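Local coordinates for protein beta-hexosaminidase Amuc_2018 (Akkermansia muciniphila, PDB 6JEA) that hydrolyses terminal non-reducing N-acetylglucosamine and N-acetylgalactosamine residues from glycans, including terminally unbranched N-glycans and chitobiose, at residues 222-227 against 284-289. Residues are numbered along the deposited sequence; the frame is centred on the assembly and turned at random.
Sequences KELVCP and EQMKAF. With ZN (zinc ion), chain C.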
# COMPACT_ATOMS: atom_id res chain seq x y z
N LYS A 222 -21.66 -11.87 3.86
CA LYS A 222 -22.13 -11.90 5.24
C LYS A 222 -21.44 -12.97 6.08
O LYS A 222 -21.76 -13.11 7.26
CB LYS A 222 -23.65 -12.13 5.26
CG LYS A 222 -24.46 -11.10 4.48
CD LYS A 222 -25.96 -11.27 4.68
CE LYS A 222 -26.53 -12.46 3.89
NZ LYS A 222 -26.35 -13.77 4.58
N GLU A 223 -20.50 -13.71 5.50
CA GLU A 223 -19.91 -14.86 6.18
C GLU A 223 -18.79 -14.40 7.10
O GLU A 223 -17.72 -13.98 6.64
CB GLU A 223 -19.39 -15.87 5.15
CG GLU A 223 -20.50 -16.54 4.36
CD GLU A 223 -21.47 -17.31 5.24
OE1 GLU A 223 -21.04 -17.81 6.31
OE2 GLU A 223 -22.66 -17.41 4.88
N LEU A 224 -19.03 -14.48 8.41
CA LEU A 224 -18.04 -14.16 9.42
C LEU A 224 -17.61 -15.43 10.13
O LEU A 224 -18.43 -16.32 10.36
CB LEU A 224 -18.59 -13.17 10.45
CG LEU A 224 -19.30 -11.91 9.94
CD1 LEU A 224 -19.64 -11.01 11.12
CD2 LEU A 224 -18.45 -11.18 8.92
N VAL A 225 -16.32 -15.51 10.48
CA VAL A 225 -15.86 -16.61 11.31
C VAL A 225 -16.58 -16.53 12.66
O VAL A 225 -16.93 -15.45 13.14
CB VAL A 225 -14.34 -16.59 11.50
CG1 VAL A 225 -13.64 -16.80 10.17
CG2 VAL A 225 -13.90 -15.28 12.13
N CYS A 226 -16.81 -17.69 13.26
CA CYS A 226 -17.51 -17.75 14.53
C CYS A 226 -16.49 -17.60 15.66
O CYS A 226 -15.65 -18.49 15.83
CB CYS A 226 -18.27 -19.06 14.67
SG CYS A 226 -19.19 -19.18 16.22
N PRO A 227 -16.53 -16.52 16.44
CA PRO A 227 -15.54 -16.34 17.51
C PRO A 227 -15.63 -17.38 18.61
O PRO A 227 -14.72 -17.45 19.44
CB PRO A 227 -15.84 -14.94 18.05
CG PRO A 227 -16.74 -14.30 17.05
CD PRO A 227 -17.49 -15.41 16.38
N GLU A 284 -20.68 -4.93 20.41
CA GLU A 284 -19.88 -5.32 21.56
C GLU A 284 -19.14 -6.62 21.30
O GLU A 284 -17.99 -6.79 21.72
CB GLU A 284 -20.76 -5.43 22.81
CG GLU A 284 -21.32 -4.11 23.29
CD GLU A 284 -21.89 -4.18 24.70
OE1 GLU A 284 -21.41 -5.01 25.51
OE2 GLU A 284 -22.83 -3.42 25.00
N GLN A 285 -19.78 -7.55 20.58
CA GLN A 285 -19.10 -8.78 20.20
C GLN A 285 -17.94 -8.51 19.25
O GLN A 285 -16.88 -9.14 19.36
CB GLN A 285 -20.10 -9.75 19.57
CG GLN A 285 -19.56 -11.16 19.40
CD GLN A 285 -20.54 -12.07 18.69
OE1 GLN A 285 -21.74 -11.81 18.66
NE2 GLN A 285 -20.02 -13.14 18.10
N MET A 286 -18.11 -7.56 18.32
CA MET A 286 -17.01 -7.19 17.43
C MET A 286 -15.86 -6.56 18.20
O MET A 286 -14.69 -6.83 17.92
CB MET A 286 -17.53 -6.23 16.35
CG MET A 286 -16.54 -5.97 15.23
SD MET A 286 -16.31 -7.40 14.16
CE MET A 286 -17.95 -7.56 13.46
N LYS A 287 -16.19 -5.71 19.18
CA LYS A 287 -15.16 -5.14 20.05
C LYS A 287 -14.40 -6.23 20.78
O LYS A 287 -13.16 -6.19 20.86
CB LYS A 287 -15.80 -4.18 21.06
CG LYS A 287 -16.13 -2.80 20.52
CD LYS A 287 -16.45 -1.85 21.66
CE LYS A 287 -15.34 -1.86 22.71
NZ LYS A 287 -15.57 -0.87 23.80
N ALA A 288 -15.11 -7.21 21.33
CA ALA A 288 -14.45 -8.30 22.03
C ALA A 288 -13.57 -9.12 21.09
O ALA A 288 -12.46 -9.53 21.45
CB ALA A 288 -15.48 -9.20 22.72
N PHE A 289 -14.06 -9.36 19.87
CA PHE A 289 -13.29 -10.11 18.88
C PHE A 289 -11.97 -9.40 18.59
O PHE A 289 -10.90 -10.03 18.60
CB PHE A 289 -14.10 -10.28 17.60
CG PHE A 289 -13.32 -10.91 16.47
CD1 PHE A 289 -13.22 -12.29 16.37
CD2 PHE A 289 -12.70 -10.13 15.51
CE1 PHE A 289 -12.51 -12.88 15.34
CE2 PHE A 289 -11.99 -10.71 14.48
CZ PHE A 289 -11.89 -12.08 14.39
ZN ZN C . -21.11 -17.78 15.78
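Pro-227, in the irregular loop segment 222-227, lies against one side of helix 282-299, its CA 6.8 Å from that of Phe-289, with no hydrogen bond between the two segments. The setting is a four-cysteine zinc site in the family 20 catalytic domain, a TIM barrel, and it illustrates how a metal-bearing loop can lean on a neighbouring helix through side-chain packing while its ligand faces elsewhere. Cys-226 points its CB away from the helix and binds the zinc ion through SG at 2.4 Å; Cys-206, Cys-267 and Cys-270 complete the site. The next residue turns the other way: Pro-227 sends its CB toward the helix, and its ring is met by two side chains one turn apart, Gln-285 and Phe-289, each crossing it at about a right angle. Phe-289 receives Pro-227 CB at the edge of its ring, near the ring plane, with CB 4.1 Å from CD1. On the same ring, Val-225 CG2 approaches CE1 obliquely at 4.2 Å, and Trp-233 of helix 230-246 meets it with planes at about 45°, which adds a second helix to the ring's surroundings. Leu-224 adds a looser touch, its CD1 4.5 Å from CE of Met-286. Gln-285 reaches the proline by an extended chain, CG anti to the backbone N (chi1 -168°), which carries the amide out from the helix to the proline, beside Cys-270 of the metal site. Its OE1 accepts a hydrogen bond from Arg-274 NH1, anchoring the buried amide on helix 268-276. At the other end of the group, Gln-285 NE2, which has a hydrogen-bond partner beyond the two segments, also lies 3.6 Å from Pro-227 CG.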